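Local coordinates for protein ofchtiv-g5 (Ostrinia furnacalis, PDB 6JM8) that probably hydrolyses the beta-1,4-glycosidic bonds of chitin, as a group IV insect chitinase of glycoside hydrolase family 18, at residues L126-R131 and V173-V178; V165-E170 and V190-M195. One frame throughout, in Å; residues are numbered along the deposited sequence.

Contact 1: residues L126-R131 and V173-V178. With NAG (2-acetamido-2-deoxy-beta-D-glucopyranose), chain B; NAG (2-acetamido-2-deoxy-beta-D-glucopyranose), chain C.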
ATOM      1  N   LEU A 126      -6.718   4.497  -8.537  1.00 15.96           N
ATOM      2  CA  LEU A 126      -7.368   5.017  -7.341  1.00 19.30           C
ATOM      3  C   LEU A 126      -8.317   6.179  -7.590  1.00 16.72           C
ATOM      4  O   LEU A 126      -7.851   7.270  -7.554  1.00 20.32           O
ATOM      5  CB  LEU A 126      -6.317   5.448  -6.306  1.00 17.90           C
ATOM      6  CG  LEU A 126      -5.510   4.412  -5.560  1.00 23.29           C
ATOM      7  CD1 LEU A 126      -5.302   3.188  -6.317  1.00 19.76           C
ATOM      8  CD2 LEU A 126      -4.302   4.846  -4.764  1.00 23.73           C
ATOM      9  N   TYR A 127      -9.605   5.945  -7.824  1.00 14.08           N
ATOM     10  CA  TYR A 127     -10.227   4.622  -7.906  1.00 16.09           C
ATOM     11  C   TYR A 127     -11.357   4.690  -8.926  1.00 19.03           C
ATOM     12  O   TYR A 127     -11.835   5.777  -9.224  1.00 16.57           O
ATOM     13  CB  TYR A 127     -10.820   4.149  -6.565  1.00 17.24           C
ATOM     14  CG  TYR A 127     -10.069   4.501  -5.308  1.00 19.20           C
ATOM     15  CD1 TYR A 127     -10.163   5.768  -4.753  1.00 23.42           C
ATOM     16  CD2 TYR A 127      -9.305   3.554  -4.644  1.00 18.36           C
ATOM     17  CE1 TYR A 127      -9.487   6.093  -3.585  1.00 21.11           C
ATOM     18  CE2 TYR A 127      -8.625   3.876  -3.477  1.00 20.91           C
ATOM     19  CZ  TYR A 127      -8.721   5.141  -2.952  1.00 21.68           C
ATOM     20  OH  TYR A 127      -8.041   5.440  -1.792  1.00 31.53           O
ATOM     21  N   PRO A 128     -11.814   3.541  -9.427  1.00 15.56           N
ATOM     22  CA  PRO A 128     -13.002   3.539 -10.294  1.00 14.92           C
ATOM     23  C   PRO A 128     -14.186   4.199  -9.604  1.00 16.98           C
ATOM     24  O   PRO A 128     -14.484   3.918  -8.441  1.00 18.98           O
ATOM     25  CB  PRO A 128     -13.254   2.046 -10.548  1.00 19.03           C
ATOM     26  CG  PRO A 128     -11.927   1.406 -10.393  1.00 17.96           C
ATOM     27  CD  PRO A 128     -11.230   2.191  -9.302  1.00 20.20           C
ATOM     28  N   ASN A 129     -14.842   5.107 -10.332  1.00 15.61           N
ATOM     29  CA  ASN A 129     -16.043   5.806  -9.864  1.00 16.52           C
ATOM     30  C   ASN A 129     -15.761   6.660  -8.628  1.00 23.27           C
ATOM     31  O   ASN A 129     -16.624   6.831  -7.766  1.00 17.18           O
ATOM     32  CB  ASN A 129     -17.188   4.819  -9.594  1.00 25.21           C
ATOM     33  CG  ASN A 129     -18.514   5.512  -9.293  1.00 19.01           C
ATOM     34  OD1 ASN A 129     -18.733   6.659  -9.682  1.00 21.94           O
ATOM     35  ND2 ASN A 129     -19.391   4.820  -8.575  1.00 19.84           N
ATOM     36  N   ARG A 130     -14.562   7.229  -8.526  1.00 16.89           N
ATOM     37  CA  ARG A 130     -14.230   8.054  -7.373  1.00 17.82           C
ATOM     38  C   ARG A 130     -13.270   9.160  -7.789  1.00 22.51           C
ATOM     39  O   ARG A 130     -12.687   9.133  -8.876  1.00 20.23           O
ATOM     40  CB  ARG A 130     -13.631   7.217  -6.238  1.00 19.51           C
ATOM     41  CG  ARG A 130     -14.651   6.366  -5.495  1.00 25.81           C
ATOM     42  CD  ARG A 130     -14.021   5.612  -4.355  1.00 30.43           C
ATOM     43  NE  ARG A 130     -13.762   6.482  -3.216  1.00 33.22           N
ATOM     44  CZ  ARG A 130     -13.001   6.145  -2.182  1.00 24.16           C
ATOM     45  NH1 ARG A 130     -12.426   4.951  -2.144  1.00 22.43           N
ATOM     46  NH2 ARG A 130     -12.815   6.999  -1.186  1.00 30.53           N
ATOM     47  N   ARG A 131     -13.123  10.141  -6.900  1.00 17.93           N
ATOM     48  CA  ARG A 131     -12.219  11.289  -7.072  1.00 23.26           C
ATOM     49  C   ARG A 131     -12.628  12.013  -8.354  1.00 28.49           C
ATOM     50  O   ARG A 131     -13.819  12.325  -8.517  1.00 22.66           O
ATOM     51  CB  ARG A 131     -10.778  10.807  -7.011  1.00 20.57           C
ATOM     52  CG  ARG A 131     -10.398  10.201  -5.668  1.00 19.96           C
ATOM     53  CD  ARG A 131      -8.992   9.641  -5.696  1.00 22.32           C
ATOM     54  NE  ARG A 131      -7.981  10.688  -5.589  1.00 19.95           N
ATOM     55  CZ  ARG A 131      -6.730  10.562  -6.016  1.00 23.71           C
ATOM     56  NH1 ARG A 131      -6.332   9.433  -6.587  1.00 22.81           N
ATOM     57  NH2 ARG A 131      -5.875  11.565  -5.876  1.00 23.65           N
ATOM     58  N   VAL A 173     -17.595  -0.864  -2.479  1.00 21.59           N
ATOM     59  CA  VAL A 173     -18.832  -0.977  -3.247  1.00 19.36           C
ATOM     60  C   VAL A 173     -18.945   0.126  -4.288  1.00 26.82           C
ATOM     61  O   VAL A 173     -19.652  -0.039  -5.287  1.00 23.90           O
ATOM     62  CB  VAL A 173     -20.071  -0.976  -2.322  1.00 18.72           C
ATOM     63  CG1 VAL A 173     -20.067  -2.194  -1.403  1.00 25.70           C
ATOM     64  CG2 VAL A 173     -20.147   0.320  -1.519  1.00 20.32           C
ATOM     65  N   GLN A 174     -18.259   1.253  -4.084  1.00 22.18           N
ATOM     66  CA  GLN A 174     -18.297   2.327  -5.070  1.00 23.05           C
ATOM     67  C   GLN A 174     -17.514   1.995  -6.333  1.00 19.53           C
ATOM     68  O   GLN A 174     -17.767   2.607  -7.376  1.00 18.69           O
ATOM     69  CB  GLN A 174     -17.734   3.622  -4.480  1.00 16.26           C
ATOM     70  CG  GLN A 174     -18.570   4.281  -3.399  1.00 26.55           C
ATOM     71  CD  GLN A 174     -17.893   5.525  -2.852  1.00 34.90           C
ATOM     72  OE1 GLN A 174     -17.720   6.515  -3.563  1.00 33.73           O
ATOM     73  NE2 GLN A 174     -17.482   5.469  -1.590  1.00 29.30           N
ATOM     74  N   SER A 175     -16.580   1.046  -6.270  1.00 18.87           N
ATOM     75  CA  SER A 175     -15.559   0.918  -7.302  1.00 16.49           C
ATOM     76  C   SER A 175     -15.499  -0.434  -7.992  1.00 18.55           C
ATOM     77  O   SER A 175     -15.150  -0.480  -9.173  1.00 19.21           O
ATOM     78  CB  SER A 175     -14.170   1.216  -6.711  1.00 20.06           C
ATOM     79  OG  SER A 175     -14.085   2.551  -6.248  1.00 20.27           O
ATOM     80  N   TYR A 176     -15.808  -1.532  -7.310  1.00 16.93           N
ATOM     81  CA  TYR A 176     -15.463  -2.846  -7.832  1.00 18.57           C
ATOM     82  C   TYR A 176     -16.657  -3.786  -7.847  1.00 22.48           C
ATOM     83  O   TYR A 176     -17.496  -3.766  -6.941  1.00 22.33           O
ATOM     84  CB  TYR A 176     -14.347  -3.493  -7.009  1.00 18.89           C
ATOM     85  CG  TYR A 176     -13.222  -2.558  -6.639  1.00 20.07           C
ATOM     86  CD1 TYR A 176     -12.332  -2.098  -7.601  1.00 19.05           C
ATOM     87  CD2 TYR A 176     -13.042  -2.147  -5.326  1.00 18.38           C
ATOM     88  CE1 TYR A 176     -11.296  -1.249  -7.263  1.00 26.33           C
ATOM     89  CE2 TYR A 176     -12.013  -1.296  -4.980  1.00 21.87           C
ATOM     90  CZ  TYR A 176     -11.144  -0.852  -5.953  1.00 20.46           C
ATOM     91  OH  TYR A 176     -10.117  -0.007  -5.610  1.00 17.85           O
ATOM     92  N   ASP A 177     -16.719  -4.608  -8.891  1.00 22.32           N
ATOM     93  CA  ASP A 177     -17.469  -5.860  -8.859  1.00 20.97           C
ATOM     94  C   ASP A 177     -16.476  -6.931  -8.429  1.00 20.13           C
ATOM     95  O   ASP A 177     -15.700  -7.437  -9.244  1.00 23.71           O
ATOM     96  CB  ASP A 177     -18.089  -6.171 -10.215  1.00 23.96           C
ATOM     97  CG  ASP A 177     -18.922  -7.436 -10.192  1.00 37.69           C
ATOM     98  OD1 ASP A 177     -20.057  -7.391  -9.672  1.00 46.24           O
ATOM     99  OD2 ASP A 177     -18.442  -8.478 -10.682  1.00 34.38           O
ATOM    100  N   VAL A 178     -16.496  -7.261  -7.135  1.00 16.40           N
ATOM    101  CA  VAL A 178     -15.455  -8.116  -6.560  1.00 18.54           C
ATOM    102  C   VAL A 178     -15.280  -9.431  -7.319  1.00 24.95           C
ATOM    103  O   VAL A 178     -14.143  -9.754  -7.690  1.00 25.80           O
ATOM    104  CB  VAL A 178     -15.713  -8.325  -5.060  1.00 19.89           C
ATOM    105  CG1 VAL A 178     -14.787  -9.391  -4.506  1.00 21.76           C
ATOM    106  CG2 VAL A 178     -15.547  -7.015  -4.303  1.00 21.12           C
TER
HETATM  107  C1  NAG B   2      -5.716   7.506   0.613  1.00 33.74           C
HETATM  108  C2  NAG B   2      -4.325   8.110   0.581  1.00 17.76           C
HETATM  109  C3  NAG B   2      -3.488   7.495  -0.549  1.00 26.01           C
HETATM  110  C4  NAG B   2      -3.539   5.970  -0.536  1.00 24.58           C
HETATM  111  C5  NAG B   2      -4.991   5.505  -0.428  1.00 37.10           C
HETATM  112  C6  NAG B   2      -5.164   4.009  -0.287  1.00 35.36           C
HETATM  113  C7  NAG B   2      -3.661  10.428   1.121  1.00 30.31           C
HETATM  114  C8  NAG B   2      -3.886  11.882   0.826  1.00 26.85           C
HETATM  115  N2  NAG B   2      -4.412   9.556   0.438  1.00 33.61           N
HETATM  116  O3  NAG B   2      -2.133   7.898  -0.390  1.00 25.82           O
HETATM  117  O4  NAG B   2      -2.934   5.479  -1.735  1.00 27.72           O
HETATM  118  O5  NAG B   2      -5.624   6.103   0.710  1.00 29.95           O
HETATM  119  O6  NAG B   2      -6.539   3.682  -0.406  1.00 30.04           O
HETATM  120  O7  NAG B   2      -2.838  10.060   1.949  1.00 36.71           O
HETATM  121  C1  NAG C   3      -2.098   4.276  -1.619  1.00 30.65           C
HETATM  122  C2  NAG C   3      -1.154   4.139  -2.860  1.00 26.81           C
HETATM  123  C3  NAG C   3      -0.022   5.178  -2.838  1.00 26.78           C
HETATM  124  C4  NAG C   3       0.165   5.787  -1.461  1.00 22.57           C
HETATM  125  C5  NAG C   3       0.028   4.720  -0.389  1.00 24.88           C
HETATM  126  C6  NAG C   3       0.303   5.304   0.973  1.00 27.46           C
HETATM  127  C7  NAG C   3      -1.068   1.883  -3.843  1.00 39.12           C
HETATM  128  C8  NAG C   3      -0.371   0.559  -3.833  1.00 20.84           C
HETATM  129  N2  NAG C   3      -0.610   2.792  -2.977  1.00 28.63           N
HETATM  130  O3  NAG C   3      -0.243   6.203  -3.799  1.00 20.22           O
HETATM  131  O4  NAG C   3       1.493   6.276  -1.345  1.00 30.96           O
HETATM  132  O5  NAG C   3      -1.309   4.198  -0.362  1.00 30.08           O
HETATM  133  O6  NAG C   3      -0.855   5.970   1.456  1.00 29.42           O
HETATM  134  O7  NAG C   3      -2.017   2.110  -4.586  1.00 41.24           O
HETATM  135  O   HOH W   1     -18.774   7.152  -5.680  1.00 27.88           O
HETATM  136  O   HOH W   2     -13.086   2.658  -3.791  1.00 24.29           O
HETATM  137  O   HOH W   3     -16.010   8.456  -2.907  1.00 33.35           O

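Contact 2: residues V165-E170 and V190-M195. With NAG (2-acetamido-2-deoxy-beta-D-glucopyranose), chain B; NAG (2-acetamido-2-deoxy-beta-D-glucopyranose), chain C; NAG (2-acetamido-2-deoxy-beta-D-glucopyranose), chain D.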
ATOM      1  N   VAL A 165      -6.455  -2.242  -4.240  1.00 16.85           N
ATOM      2  CA  VAL A 165      -7.840  -1.798  -4.143  1.00 14.30           C
ATOM      3  C   VAL A 165      -8.108  -1.206  -2.766  1.00 17.62           C
ATOM      4  O   VAL A 165      -7.431  -1.518  -1.784  1.00 14.94           O
ATOM      5  CB  VAL A 165      -8.826  -2.955  -4.412  1.00 16.83           C
ATOM      6  CG1 VAL A 165      -8.639  -3.505  -5.818  1.00 19.61           C
ATOM      7  CG2 VAL A 165      -8.633  -4.050  -3.378  1.00 18.35           C
ATOM      8  N   SER A 166      -9.118  -0.338  -2.707  1.00 18.38           N
ATOM      9  CA  SER A 166      -9.566   0.205  -1.434  1.00 21.91           C
ATOM     10  C   SER A 166     -10.116  -0.913  -0.551  1.00 24.90           C
ATOM     11  O   SER A 166     -10.582  -1.952  -1.030  1.00 21.08           O
ATOM     12  CB  SER A 166     -10.623   1.291  -1.647  1.00 18.54           C
ATOM     13  OG  SER A 166     -11.781   0.775  -2.278  1.00 22.83           O
ATOM     14  N   ALA A 167     -10.065  -0.683   0.761  1.00 19.19           N
ATOM     15  CA  ALA A 167     -10.240  -1.749   1.742  1.00 23.18           C
ATOM     16  C   ALA A 167     -11.672  -1.871   2.252  1.00 16.30           C
ATOM     17  O   ALA A 167     -12.300  -2.923   2.095  1.00 22.20           O
ATOM     18  CB  ALA A 167      -9.273  -1.531   2.914  1.00 14.06           C
ATOM     19  N   VAL A 168     -12.201  -0.815   2.869  1.00 19.32           N
ATOM     20  CA  VAL A 168     -13.450  -0.933   3.612  1.00 23.69           C
ATOM     21  C   VAL A 168     -14.637  -1.007   2.654  1.00 20.97           C
ATOM     22  O   VAL A 168     -14.587  -0.542   1.512  1.00 19.97           O
ATOM     23  CB  VAL A 168     -13.605   0.224   4.612  1.00 28.88           C
ATOM     24  CG1 VAL A 168     -12.387   0.294   5.518  1.00 21.64           C
ATOM     25  CG2 VAL A 168     -13.810   1.541   3.881  1.00 31.52           C
ATOM     26  N   GLU A 169     -15.729  -1.598   3.150  1.00 23.21           N
ATOM     27  CA  GLU A 169     -16.887  -1.877   2.305  1.00 18.93           C
ATOM     28  C   GLU A 169     -17.470  -0.603   1.710  1.00 19.18           C
ATOM     29  O   GLU A 169     -17.820  -0.572   0.525  1.00 20.46           O
ATOM     30  CB  GLU A 169     -17.954  -2.625   3.105  1.00 20.25           C
ATOM     31  CG  GLU A 169     -19.307  -2.696   2.411  1.00 23.78           C
ATOM     32  CD  GLU A 169     -20.296  -3.588   3.137  1.00 27.47           C
ATOM     33  OE1 GLU A 169     -19.969  -4.065   4.245  1.00 32.09           O
ATOM     34  OE2 GLU A 169     -21.402  -3.812   2.599  1.00 36.73           O
ATOM     35  N   GLU A 170     -17.585   0.458   2.516  1.00 20.16           N
ATOM     36  CA  GLU A 170     -18.152   1.704   2.009  1.00 25.29           C
ATOM     37  C   GLU A 170     -17.371   2.226   0.812  1.00 24.16           C
ATOM     38  O   GLU A 170     -17.949   2.846  -0.088  1.00 27.00           O
ATOM     39  CB  GLU A 170     -18.196   2.760   3.116  1.00 26.56           C
ATOM     40  CG  GLU A 170     -18.785   4.095   2.665  1.00 34.93           C
ATOM     41  CD  GLU A 170     -18.728   5.166   3.739  1.00 56.00           C
ATOM     42  OE1 GLU A 170     -18.099   4.928   4.791  1.00 49.26           O
ATOM     43  OE2 GLU A 170     -19.313   6.251   3.525  1.00 57.47           O
ATOM     44  N   VAL A 190      -5.352  -5.765  -0.954  1.00 14.63           N
ATOM     45  CA  VAL A 190      -6.303  -4.874  -0.296  1.00 17.57           C
ATOM     46  C   VAL A 190      -5.537  -3.878   0.566  1.00 15.25           C
ATOM     47  O   VAL A 190      -4.808  -4.268   1.486  1.00 17.99           O
ATOM     48  CB  VAL A 190      -7.313  -5.671   0.540  1.00 18.15           C
ATOM     49  CG1 VAL A 190      -8.408  -4.759   1.051  1.00 22.08           C
ATOM     50  CG2 VAL A 190      -7.899  -6.807  -0.290  1.00 24.50           C
ATOM     51  N   MET A 191      -5.708  -2.589   0.276  1.00 17.39           N
ATOM     52  CA  MET A 191      -4.961  -1.527   0.950  1.00 16.75           C
ATOM     53  C   MET A 191      -5.596  -1.262   2.312  1.00 19.65           C
ATOM     54  O   MET A 191      -6.303  -0.275   2.533  1.00 21.64           O
ATOM     55  CB  MET A 191      -4.915  -0.277   0.082  1.00 18.55           C
ATOM     56  CG  MET A 191      -4.058  -0.453  -1.162  1.00 23.40           C
ATOM     57  SD  MET A 191      -4.015   0.979  -2.253  1.00 29.15           S
ATOM     58  CE  MET A 191      -5.746   1.139  -2.671  1.00 20.56           C
ATOM     59  N   THR A 192      -5.317  -2.170   3.248  1.00 17.55           N
ATOM     60  CA  THR A 192      -5.875  -2.106   4.599  1.00 15.39           C
ATOM     61  C   THR A 192      -5.028  -1.195   5.489  1.00 15.26           C
ATOM     62  O   THR A 192      -4.444  -1.598   6.495  1.00 18.69           O
ATOM     63  CB  THR A 192      -5.998  -3.507   5.188  1.00 13.17           C
ATOM     64  OG1 THR A 192      -4.890  -4.310   4.760  1.00 15.55           O
ATOM     65  CG2 THR A 192      -7.291  -4.159   4.729  1.00 13.30           C
ATOM     66  N   TYR A 193      -4.969   0.065   5.072  1.00 16.10           N
ATOM     67  CA  TYR A 193      -4.344   1.135   5.837  1.00 15.24           C
ATOM     68  C   TYR A 193      -4.973   2.440   5.370  1.00 18.56           C
ATOM     69  O   TYR A 193      -5.902   2.440   4.556  1.00 15.19           O
ATOM     70  CB  TYR A 193      -2.820   1.124   5.677  1.00 18.02           C
ATOM     71  CG  TYR A 193      -2.334   0.842   4.272  1.00 20.46           C
ATOM     72  CD1 TYR A 193      -2.472   1.790   3.266  1.00 16.99           C
ATOM     73  CD2 TYR A 193      -1.730  -0.368   3.953  1.00 19.55           C
ATOM     74  CE1 TYR A 193      -2.026   1.541   1.984  1.00 23.04           C
ATOM     75  CE2 TYR A 193      -1.280  -0.625   2.670  1.00 22.53           C
ATOM     76  CZ  TYR A 193      -1.431   0.333   1.691  1.00 24.22           C
ATOM     77  OH  TYR A 193      -0.989   0.088   0.412  1.00 29.77           O
ATOM     78  N   ASP A 194      -4.466   3.557   5.892  1.00 16.35           N
ATOM     79  CA  ASP A 194      -5.094   4.864   5.692  1.00 17.15           C
ATOM     80  C   ASP A 194      -6.549   4.853   6.147  1.00 19.65           C
ATOM     81  O   ASP A 194      -7.399   5.528   5.561  1.00 16.48           O
ATOM     82  CB  ASP A 194      -4.997   5.325   4.233  1.00 14.24           C
ATOM     83  CG  ASP A 194      -3.569   5.420   3.744  1.00 22.17           C
ATOM     84  OD1 ASP A 194      -2.681   5.768   4.550  1.00 21.76           O
ATOM     85  OD2 ASP A 194      -3.333   5.138   2.551  1.00 26.36           O
ATOM     86  N   MET A 195      -6.848   4.067   7.188  1.00 17.24           N
ATOM     87  CA  MET A 195      -8.207   4.013   7.716  1.00 19.78           C
ATOM     88  C   MET A 195      -8.623   5.361   8.283  1.00 19.99           C
ATOM     89  O   MET A 195      -9.763   5.800   8.093  1.00 19.67           O
ATOM     90  CB  MET A 195      -8.311   2.929   8.788  1.00 14.99           C
ATOM     91  CG  MET A 195      -7.986   1.534   8.290  1.00 21.91           C
ATOM     92  SD  MET A 195      -9.335   0.835   7.328  1.00 28.71           S
ATOM     93  CE  MET A 195      -8.579  -0.679   6.748  1.00 17.91           C
TER
HETATM   94  C1  NAG B   2      -5.716   7.506   0.613  1.00 33.74           C
HETATM   95  C2  NAG B   2      -4.325   8.110   0.581  1.00 17.76           C
HETATM   96  C3  NAG B   2      -3.488   7.495  -0.549  1.00 26.01           C
HETATM   97  C4  NAG B   2      -3.539   5.970  -0.536  1.00 24.58           C
HETATM   98  C5  NAG B   2      -4.991   5.505  -0.428  1.00 37.10           C
HETATM   99  C6  NAG B   2      -5.164   4.009  -0.287  1.00 35.36           C
HETATM  100  C7  NAG B   2      -3.661  10.428   1.121  1.00 30.31           C
HETATM  101  C8  NAG B   2      -3.886  11.882   0.826  1.00 26.85           C
HETATM  102  N2  NAG B   2      -4.412   9.556   0.438  1.00 33.61           N
HETATM  103  O3  NAG B   2      -2.133   7.898  -0.390  1.00 25.82           O
HETATM  104  O4  NAG B   2      -2.934   5.479  -1.735  1.00 27.72           O
HETATM  105  O5  NAG B   2      -5.624   6.103   0.710  1.00 29.95           O
HETATM  106  O6  NAG B   2      -6.539   3.682  -0.406  1.00 30.04           O
HETATM  107  O7  NAG B   2      -2.838  10.060   1.949  1.00 36.71           O
HETATM  108  C1  NAG C   3      -2.098   4.276  -1.619  1.00 30.65           C
HETATM  109  C2  NAG C   3      -1.154   4.139  -2.860  1.00 26.81           C
HETATM  110  C3  NAG C   3      -0.022   5.178  -2.838  1.00 26.78           C
HETATM  111  C4  NAG C   3       0.165   5.787  -1.461  1.00 22.57           C
HETATM  112  C5  NAG C   3       0.028   4.720  -0.389  1.00 24.88           C
HETATM  113  C6  NAG C   3       0.303   5.304   0.973  1.00 27.46           C
HETATM  114  C7  NAG C   3      -1.068   1.883  -3.843  1.00 39.12           C
HETATM  115  C8  NAG C   3      -0.371   0.559  -3.833  1.00 20.84           C
HETATM  116  N2  NAG C   3      -0.610   2.792  -2.977  1.00 28.63           N
HETATM  117  O3  NAG C   3      -0.243   6.203  -3.799  1.00 20.22           O
HETATM  118  O4  NAG C   3       1.493   6.276  -1.345  1.00 30.96           O
HETATM  119  O5  NAG C   3      -1.309   4.198  -0.362  1.00 30.08           O
HETATM  120  O6  NAG C   3      -0.855   5.970   1.456  1.00 29.42           O
HETATM  121  O7  NAG C   3      -2.017   2.110  -4.586  1.00 41.24           O
HETATM  122  C1  NAG D   1     -10.061   8.331   3.366  1.00 33.62           C
HETATM  123  C2  NAG D   1      -9.645   6.934   2.903  1.00 30.01           C
HETATM  124  C3  NAG D   1      -8.147   6.913   2.606  1.00 25.32           C
HETATM  125  C4  NAG D   1      -7.728   8.058   1.687  1.00 29.88           C
HETATM  126  C5  NAG D   1      -8.296   9.418   2.137  1.00 33.17           C
HETATM  127  C6  NAG D   1      -8.099  10.566   1.150  1.00 29.31           C
HETATM  128  C7  NAG D   1     -10.777   4.874   3.622  1.00 41.73           C
HETATM  129  C8  NAG D   1     -11.032   3.924   4.762  1.00 39.75           C
HETATM  130  N2  NAG D   1      -9.978   5.915   3.890  1.00 28.99           N
HETATM  131  O1  NAG D   1     -11.440   8.364   3.497  1.00 40.93           O
HETATM  132  O3  NAG D   1      -7.834   5.662   2.014  1.00 34.50           O
HETATM  133  O4  NAG D   1      -6.313   8.106   1.758  1.00 36.71           O
HETATM  134  O5  NAG D   1      -9.701   9.305   2.363  1.00 25.15           O
HETATM  135  O6  NAG D   1      -8.051  11.834   1.784  1.00 34.38           O
HETATM  136  O7  NAG D   1     -11.253   4.687   2.508  1.00 34.03           O
HETATM  137  O   HOH W   4      -7.771   1.810   1.278  1.00 24.35           O

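Contact 1: residues L126-R131 and V173-V178
Tyr176 OH comes up to the edge of the Tyr127 ring, near its plane and 3.8 Å from Tyr127 CD2, while its hydrogen bond goes to Ser166 N. Leu126 CB covers one face of the Tyr127 ring over its centre, and Arg130 NH1 lies 3.4 Å above the opposite face, toward the rim. The Arg130 guanidinium has Tyr127 CE1 over one face and Gln174 NE2 on the other; the Tyr176 ring meets Pro128 CD obliquely. In this TIM barrel of glycoside hydrolase family 18, segment 126-131 lies in the loop after strand 120-124. Segment 173-178 runs from the last turn of helix 169-175 through a short loop to the start of helix 178-184. Leu126 occupies the position that the DxxDxDxE motif of active relatives gives to the catalytic glutamate; its CD2 is 3.4 Å from O4 of the chain B NAG, the oxygen linking that sugar to the chain C NAG. Tyr127 OH and O6 of the same chain B NAG share a hydrogen bond of 2.7 Å, tying the turn to the glycan. A non-proline cis peptide precedes Tyr127, which starts a type II turn ending at Arg130. Two bonds pin the turn to the helix end. Ser175 OG donates to Pro128 O at 2.6 Å, in the carbonyl plane, and accepts from a water that also takes a bond from Arg130 NH1. Asn129, its CG anti to the backbone N (chi1 -172°), turns ND2 to a lone pair of Gln174 O at 3.0 Å. Ser175 O, by contrast, is buried with no polar partner in the model, pressed 3.4 Å from Pro128 CB. Gln174 NE2 is held by Glu170 O, and a second water, accepting from Arg130 NE, donates to Gln174 OE1 at 2.7 Å.

Contact 2: residues V165-E170 and V190-M195
Met191 runs out with CG anti to its carbonyl carbon (chi1 -69°), extends through chi2 and folds at chi3 (-60°), which brings CE to 3.3 Å from Val165 O. Val190 sends CG1 anti to the backbone N (chi1 -172°), against Ala167 CA at 3.6 Å. These groups flank the ends of two neighbouring parallel strands of the TIM barrel, 160-166 and 187-191. Met191 N donates to Val165 O at 2.9 Å in a nearly straight bond, and Val165 and Val190 face Trp233 of helix 226-236 together. Past the strands, Ala167 CB fits between Met191 O, only 3.2 Å away, Thr192 CG2 and Met195 CE. Val168 and Met195 lie alongside, running antiparallel, with Val168 CG1 3.6 Å from Met195 SD.

Met191 and Val168 also line the glycan pocket. Met191 SD comes within 3.3 Å of O7 of the chain C NAG, and Val168 packs on the acetamido methyl of the chain D NAG. An alanine in place of Met191 is likely to open a gap beside Val165 and deprive the chain C acetamido group of its neighbouring sulfur. Asp194 OD2 accepts from O6 of the chain C NAG at 2.8 Å, while Arg252 and Tyr250 hold OD1 and so fix the carboxylate's rotation. Asp194 O takes a weak bond from N2 of the chain D NAG. Met191 O acts through a water, which lies 2.8 Å from O6 of the chain B NAG. The chemistry thus divides: aliphatic groups join the strand ends and pack toward helix 226-236, and Asp194 and water give the sugars their polar contacts.

How the contacts relate
Contact 2 is wholly buried and lies nearer the centre of the chain; contact 1 sits farther out and is only partly buried, with water entering its polar side. They share helix 169-175, whose start follows the strand of contact 2 and whose end meets the turn of contact 1, and their segments alternate along the chain. The bond from Tyr176 to Ser166 joins contact 1 to contact 2 directly, and Tyr127 packs on Ser166 and Met191. Strand pairing and aliphatic packing dominate inside, whereas side-chain-to-carbonyl bonds dominate outside. Both reach the chain B and chain C sugars, 126-131 and 190-195 supplying separate parts of the pocket wall.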